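Local coordinates for protein Pbp related beta-lactamase (Pyrococcus abyssi, PDB 2QMI) that probably hydrolyses peptides as a self-compartmentalizing octameric peptidase built on the fold of penicillin-binding proteins and serine beta-lactamases, at residues A[151-154]-A[155-158]; A[277-280]-A[281-284]; A[330-333]-A[334-338]. All blocks are in the same frame, centred on the assembly; numbering follows the deposited sequence.

In the fold
Contacts 1 and 2 are surface contacts and pack on a second subunit; contact 3 is partly buried, between the antiparallel sheet and helix 3-16. Chemistry follows place: the exposed turn of contact 1 relies on backbone, water and one weak side-chain bond; contact 2 takes the carboxylate of buried Glu282 into the backbone N-H groups of a loop; contact 3 starts a helix with prolines and aromatic rings. Contacts 1 and 2 touch where Phe158 packs on Tyr284. Contacts 2 and 3 do not touch, with nearest atoms about 5 Å apart, but Phe279 and Tyr336 both pack on Phe356 of helix 355-364, so the two share a neighbour.

Contact 1: residues A[151-154]-A[155-158]; sequences VAKP and GERF
Lys153 O is gripped twice: Glu156 N donates to it over 3.2 Å, closing a tight turn, and a water sits 2.7 Å from the same Lys153 O. That water also accepts a bond from Arg157 N, 2.7 Å away, and so carries the link one residue past the turn. The turn is a type II beta turn from Lys153 to Glu156 with the classic pair at its corners. Pro154, whose ring holds phi near -60° (here -52°), suits the first corner. Gly155 takes the second with a positive phi of 86°, where a CB would collide with the carbonyl oxygen of Pro154.

The side chain of Glu156 turns back across the opening of the turn. Its CG stands beside its own backbone N (chi1 -57°), and from there the extended chain brings the carboxylate to the start of the turn. Glu156 OE1 receives a weak hydrogen bond from Lys153 N at 3.4 Å, while Glu156 CD rests 3.6 Å from Lys153 CB. The aliphatic part of Lys153 thus runs past the carboxylate, and Lys153 NZ stays 5.1 Å from Glu156 OE2, too far for a salt bridge though the opposite charges may still attract weakly. Ala152 CB approaches the same carboxylate, 4.1 Å from Glu156 OE1.

The turn lies in the long loop between helix 136-142 and helix 162-176. Gly155 and Val151 are tied by backbone hydrogen bonds to Ser108 and Gly110, which follow helix 101-105, and Pro154 rests on Val99. Val151 also packs against Arg443 and Arg157 against Ile438 of a second subunit, both residues lying on strands of that subunit's C-terminal barrel.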
loop_
_atom_site.group_PDB
_atom_site.type_symbol
_atom_site.label_atom_id
_atom_site.label_comp_id
_atom_site.label_asym_id
_atom_site.label_seq_id
_atom_site.Cartn_x
_atom_site.Cartn_y
_atom_site.Cartn_z
ATOM N N VAL A 151 -18.595 23.067 -38.024
ATOM C CA VAL A 151 -18.142 22.005 -38.915
ATOM C C VAL A 151 -19.066 21.862 -40.124
ATOM O O VAL A 151 -18.687 21.271 -41.133
ATOM C CB VAL A 151 -18.069 20.663 -38.180
ATOM C CG1 VAL A 151 -17.051 20.751 -37.060
ATOM C CG2 VAL A 151 -19.444 20.299 -37.625
ATOM N N ALA A 152 -20.277 22.407 -40.018
ATOM C CA ALA A 152 -21.235 22.356 -41.121
ATOM C C ALA A 152 -21.962 23.699 -41.207
ATOM O O ALA A 152 -21.887 24.507 -40.281
ATOM C CB ALA A 152 -22.244 21.219 -40.898
ATOM N N LYS A 153 -22.656 23.936 -42.319
ATOM C CA LYS A 153 -23.409 25.177 -42.497
ATOM C C LYS A 153 -24.647 25.121 -41.620
ATOM O O LYS A 153 -25.150 24.045 -41.322
ATOM C CB LYS A 153 -23.856 25.354 -43.954
ATOM C CG LYS A 153 -22.734 25.649 -44.931
ATOM C CD LYS A 153 -23.245 25.744 -46.360
ATOM C CE LYS A 153 -22.084 25.872 -47.342
ATOM N NZ LYS A 153 -22.533 25.799 -48.771
ATOM N N PRO A 154 -25.152 26.287 -41.193
ATOM C CA PRO A 154 -26.346 26.345 -40.351
ATOM C C PRO A 154 -27.513 25.554 -40.949
ATOM O O PRO A 154 -27.821 25.685 -42.136
ATOM C CB PRO A 154 -26.647 27.840 -40.297
ATOM C CG PRO A 154 -25.279 28.445 -40.319
ATOM C CD PRO A 154 -24.585 27.634 -41.392
ATOM N N GLY A 155 -28.149 24.726 -40.127
ATOM C CA GLY A 155 -29.286 23.958 -40.590
ATOM C C GLY A 155 -29.020 22.628 -41.264
ATOM O O GLY A 155 -29.966 21.933 -41.623
ATOM N N GLU A 156 -27.759 22.259 -41.444
ATOM C CA GLU A 156 -27.451 20.985 -42.084
ATOM C C GLU A 156 -27.334 19.822 -41.096
ATOM O O GLU A 156 -27.669 18.689 -41.443
ATOM C CB GLU A 156 -26.160 21.093 -42.916
ATOM C CG GLU A 156 -26.203 22.189 -43.995
ATOM C CD GLU A 156 -25.052 22.109 -44.996
ATOM O OE1 GLU A 156 -23.917 21.784 -44.583
ATOM O OE2 GLU A 156 -25.282 22.386 -46.201
ATOM N N ARG A 157 -26.874 20.084 -39.872
ATOM C CA ARG A 157 -26.726 19.007 -38.888
ATOM C C ARG A 157 -27.134 19.353 -37.461
ATOM O O ARG A 157 -27.191 20.519 -37.077
ATOM C CB ARG A 157 -25.281 18.477 -38.886
ATOM C CG ARG A 157 -24.932 17.657 -40.119
ATOM C CD ARG A 157 -23.517 17.119 -40.065
ATOM N NE ARG A 157 -23.297 16.200 -38.955
ATOM C CZ ARG A 157 -22.163 15.527 -38.766
ATOM N NH1 ARG A 157 -21.156 15.675 -39.620
ATOM N NH2 ARG A 157 -22.029 14.715 -37.718
ATOM N N PHE A 158 -27.406 18.312 -36.678
ATOM C CA PHE A 158 -27.823 18.461 -35.291
ATOM C C PHE A 158 -26.696 18.170 -34.299
ATOM O O PHE A 158 -26.106 17.095 -34.305
ATOM C CB PHE A 158 -29.010 17.526 -35.010
ATOM C CG PHE A 158 -29.536 17.603 -33.594
ATOM C CD1 PHE A 158 -30.451 18.584 -33.227
ATOM C CD2 PHE A 158 -29.098 16.702 -32.624
ATOM C CE1 PHE A 158 -30.923 18.668 -31.919
ATOM C CE2 PHE A 158 -29.568 16.782 -31.304
ATOM C CZ PHE A 158 -30.481 17.770 -30.956
HETATM O O HOH W 1 -25.489 22.366 -39.276
#

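Contact 2: residues A[277-280]-A[281-284]; sequences EIFG and GEGY
A loop between two neighbouring strands of the antiparallel sheet, 272-273 and 283-284, gathers its backbone N-H groups around the carboxylate of Glu282, the residue just before the second strand. Three successive amides take part. Gly280 N makes the shortest bond, 2.7 Å to Glu282 OE2; Ile278 N adds a weak one of 3.1 Å to the same Glu282 OE2; between them in sequence, Phe279 N gives the straightest, 3.2 Å to Glu282 OE1 with an N-H...O angle of 159°. The Phe279 and Gly280 donors both come from the syn side of the oxygens they meet, somewhat out of the carboxylate plane.

To reach back into the loop the Glu282 chain bends at chi2 (-87°), which turns the carboxylate toward the residues preceding it. Glutamate suits this place because its two oxygens can serve three donors at once. Glycine suits position 280 because a CB there would strike both the preceding carbonyl oxygen and Gly281 N. The Phe279 ring packs on Pro355 and Phe356 of helix 355-364 and meets Phe294 edge-to-face, while Glu282 OE1 lies near its plane at the edge, 4.1 Å from Phe279 CD2.

Glu277 crosses nearby, and its OE2 forms a salt bridge with Lys273. Ile278 O accepts a hydrogen bond from Arg422 of a second subunit. Further on, the hydroxyl of Tyr284 is hydrogen-bonded to His302 NE2.

Glu282 is buried, and its three N-H donors would by themselves stabilise negative charge; the carbonyl oxygen of Gly280, 2.8 Å from Glu282 OE2, works against this, so the balance is uncertain. Lys273, salt-bridged to Glu277, probably lowers any repulsion between the two acids.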
loop_
_atom_site.group_PDB
_atom_site.type_symbol
_atom_site.label_atom_id
_atom_site.label_comp_id
_atom_site.label_asym_id
_atom_site.label_seq_id
_atom_site.Cartn_x
_atom_site.Cartn_y
_atom_site.Cartn_z
ATOM N N GLU A 277 -31.805 7.671 -31.204
ATOM C CA GLU A 277 -32.878 6.879 -31.789
ATOM C C GLU A 277 -33.263 5.727 -30.869
ATOM O O GLU A 277 -32.447 4.835 -30.579
ATOM C CB GLU A 277 -32.430 6.341 -33.142
ATOM C CG GLU A 277 -33.560 6.150 -34.128
ATOM C CD GLU A 277 -33.074 6.275 -35.567
ATOM O OE1 GLU A 277 -33.917 6.251 -36.500
ATOM O OE2 GLU A 277 -31.836 6.401 -35.756
ATOM N N ILE A 278 -34.511 5.746 -30.414
ATOM C CA ILE A 278 -34.999 4.708 -29.527
ATOM C C ILE A 278 -36.193 3.977 -30.123
ATOM O O ILE A 278 -36.171 2.756 -30.257
ATOM C CB ILE A 278 -35.400 5.298 -28.157
ATOM C CG1 ILE A 278 -34.198 6.018 -27.536
ATOM C CG2 ILE A 278 -35.884 4.180 -27.234
ATOM C CD1 ILE A 278 -34.494 6.718 -26.217
ATOM N N PHE A 279 -37.228 4.728 -30.488
ATOM C CA PHE A 279 -38.434 4.141 -31.063
ATOM C C PHE A 279 -38.496 4.260 -32.589
ATOM O O PHE A 279 -39.254 3.541 -33.239
ATOM C CB PHE A 279 -39.671 4.795 -30.439
ATOM C CG PHE A 279 -39.800 4.552 -28.958
ATOM C CD1 PHE A 279 -40.360 3.372 -28.479
ATOM C CD2 PHE A 279 -39.312 5.482 -28.042
ATOM C CE1 PHE A 279 -40.429 3.118 -27.114
ATOM C CE2 PHE A 279 -39.373 5.241 -26.671
ATOM C CZ PHE A 279 -39.933 4.055 -26.203
ATOM N N GLY A 280 -37.716 5.163 -33.170
ATOM C CA GLY A 280 -37.757 5.285 -34.619
ATOM C C GLY A 280 -37.120 6.520 -35.218
ATOM O O GLY A 280 -35.895 6.637 -35.260
ATOM N N GLY A 281 -37.946 7.433 -35.714
ATOM C CA GLY A 281 -37.425 8.651 -36.304
ATOM C C GLY A 281 -37.667 9.860 -35.420
ATOM O O GLY A 281 -38.282 10.838 -35.846
ATOM N N GLU A 282 -37.200 9.801 -34.175
ATOM C CA GLU A 282 -37.382 10.943 -33.285
ATOM C C GLU A 282 -36.546 12.119 -33.782
ATOM O O GLU A 282 -35.465 11.931 -34.334
ATOM C CB GLU A 282 -36.993 10.594 -31.839
ATOM C CG GLU A 282 -35.973 9.499 -31.688
ATOM C CD GLU A 282 -36.598 8.110 -31.661
ATOM O OE1 GLU A 282 -37.466 7.855 -30.796
ATOM O OE2 GLU A 282 -36.209 7.273 -32.503
ATOM N N GLY A 283 -37.064 13.328 -33.592
ATOM C CA GLY A 283 -36.362 14.521 -34.026
ATOM C C GLY A 283 -36.395 15.613 -32.972
ATOM O O GLY A 283 -36.698 15.352 -31.804
ATOM N N TYR A 284 -36.081 16.838 -33.377
ATOM C CA TYR A 284 -36.069 17.958 -32.451
ATOM C C TYR A 284 -36.931 19.108 -32.959
ATOM O O TYR A 284 -36.873 19.475 -34.133
ATOM C CB TYR A 284 -34.630 18.461 -32.233
ATOM C CG TYR A 284 -34.395 19.079 -30.864
ATOM C CD1 TYR A 284 -34.161 18.276 -29.747
ATOM C CD2 TYR A 284 -34.431 20.466 -30.681
ATOM C CE1 TYR A 284 -33.971 18.834 -28.476
ATOM C CE2 TYR A 284 -34.245 21.038 -29.413
ATOM C CZ TYR A 284 -34.018 20.215 -28.317
ATOM O OH TYR A 284 -33.854 20.764 -27.063
#

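Contact 3: residues A[330-333]-A[334-338]; sequences SGYP and PSYIA
Tyr332 leads into the helix with its ring: its CD2 lies 3.8 Å from Ile337 CG1, which sits at the ring edge, and its face receives the edge of Tyr336 in an offset edge-to-face pair, centroids 5.8 Å apart and planes at 76°. With CG anti to the backbone N (chi1 -167°), the Tyr332 ring is carried alongside the first helical turn, where it also packs on Phe9 and Lys13 of helix 3-16; a large aromatic group fills this buried place.

Pro333 follows at the N-cap. Its CB stands over the Tyr336 ring, 3.8 Å from the centroid, as a CH-pi contact, and its carbonyl oxygen takes weak bonds from Tyr336 N at 3.0 Å and Ile337 N at 3.5 Å. Pro334 comes next; lacking an N-H, it loses nothing in the first turn, where amides have no acceptor within the helix, and its carbonyl receives Ala338 N.

Pro334 and Ala338 meanwhile press on strands 310-316 and 321-327. A proline in the first turn is a common helix start, here opening a helix that lies beside helix 3-16 against the sheet, as in the penicillin-binding protein and serine beta-lactamase fold.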
loop_
_atom_site.group_PDB
_atom_site.type_symbol
_atom_site.label_atom_id
_atom_site.label_comp_id
_atom_site.label_asym_id
_atom_site.label_seq_id
_atom_site.Cartn_x
_atom_site.Cartn_y
_atom_site.Cartn_z
ATOM N N SER A 330 -28.793 10.755 -10.538
ATOM C CA SER A 330 -28.880 10.241 -11.903
ATOM C C SER A 330 -28.730 8.722 -11.878
ATOM O O SER A 330 -28.195 8.125 -12.813
ATOM C CB SER A 330 -27.792 10.854 -12.789
ATOM O OG SER A 330 -26.517 10.350 -12.439
ATOM N N GLY A 331 -29.212 8.111 -10.798
ATOM C CA GLY A 331 -29.127 6.668 -10.645
ATOM C C GLY A 331 -29.940 5.882 -11.662
ATOM O O GLY A 331 -29.514 4.818 -12.116
ATOM N N TYR A 332 -31.125 6.388 -11.995
ATOM C CA TYR A 332 -31.987 5.737 -12.976
ATOM C C TYR A 332 -32.679 6.808 -13.828
ATOM O O TYR A 332 -33.275 7.744 -13.297
ATOM C CB TYR A 332 -33.028 4.869 -12.276
ATOM C CG TYR A 332 -33.740 3.940 -13.222
ATOM C CD1 TYR A 332 -33.058 2.895 -13.849
ATOM C CD2 TYR A 332 -35.082 4.128 -13.527
ATOM C CE1 TYR A 332 -33.703 2.062 -14.766
ATOM C CE2 TYR A 332 -35.735 3.306 -14.439
ATOM C CZ TYR A 332 -35.046 2.279 -15.059
ATOM O OH TYR A 332 -35.697 1.485 -15.984
ATOM N N PRO A 333 -32.620 6.670 -15.163
ATOM C CA PRO A 333 -33.232 7.631 -16.090
ATOM C C PRO A 333 -34.708 7.935 -15.842
ATOM O O PRO A 333 -35.563 7.062 -15.978
ATOM C CB PRO A 333 -33.010 6.987 -17.460
ATOM C CG PRO A 333 -31.803 6.109 -17.246
ATOM C CD PRO A 333 -32.075 5.517 -15.897
ATOM N N PRO A 334 -35.024 9.185 -15.475
ATOM C CA PRO A 334 -36.415 9.576 -15.220
ATOM C C PRO A 334 -37.302 9.299 -16.437
ATOM O O PRO A 334 -38.476 8.950 -16.294
ATOM C CB PRO A 334 -36.303 11.070 -14.919
ATOM C CG PRO A 334 -34.941 11.184 -14.300
ATOM C CD PRO A 334 -34.106 10.304 -15.199
ATOM N N SER A 335 -36.737 9.461 -17.632
ATOM C CA SER A 335 -37.489 9.230 -18.859
ATOM C C SER A 335 -38.038 7.805 -18.899
ATOM O O SER A 335 -39.175 7.585 -19.312
ATOM C CB SER A 335 -36.607 9.482 -20.084
ATOM O OG SER A 335 -35.599 8.496 -20.191
ATOM N N TYR A 336 -37.227 6.845 -18.460
ATOM C CA TYR A 336 -37.631 5.440 -18.427
ATOM C C TYR A 336 -38.846 5.261 -17.525
ATOM O O TYR A 336 -39.798 4.552 -17.872
ATOM C CB TYR A 336 -36.467 4.571 -17.939
ATOM C CG TYR A 336 -35.329 4.455 -18.936
ATOM C CD1 TYR A 336 -35.332 5.194 -20.115
ATOM C CD2 TYR A 336 -34.249 3.604 -18.696
ATOM C CE1 TYR A 336 -34.297 5.091 -21.031
ATOM C CE2 TYR A 336 -33.201 3.492 -19.609
ATOM C CZ TYR A 336 -33.237 4.238 -20.772
ATOM O OH TYR A 336 -32.226 4.127 -21.689
ATOM N N ILE A 337 -38.815 5.910 -16.365
ATOM C CA ILE A 337 -39.932 5.847 -15.432
ATOM C C ILE A 337 -41.161 6.507 -16.074
ATOM O O ILE A 337 -42.264 5.961 -16.049
ATOM C CB ILE A 337 -39.582 6.569 -14.115
ATOM C CG1 ILE A 337 -38.428 5.831 -13.426
ATOM C CG2 ILE A 337 -40.810 6.650 -13.215
ATOM C CD1 ILE A 337 -38.018 6.409 -12.092
ATOM N N ALA A 338 -40.957 7.681 -16.662
ATOM C CA ALA A 338 -42.048 8.401 -17.308
ATOM C C ALA A 338 -42.715 7.544 -18.382
ATOM O O ALA A 338 -43.941 7.435 -18.432
ATOM C CB ALA A 338 -41.526 9.694 -17.922
#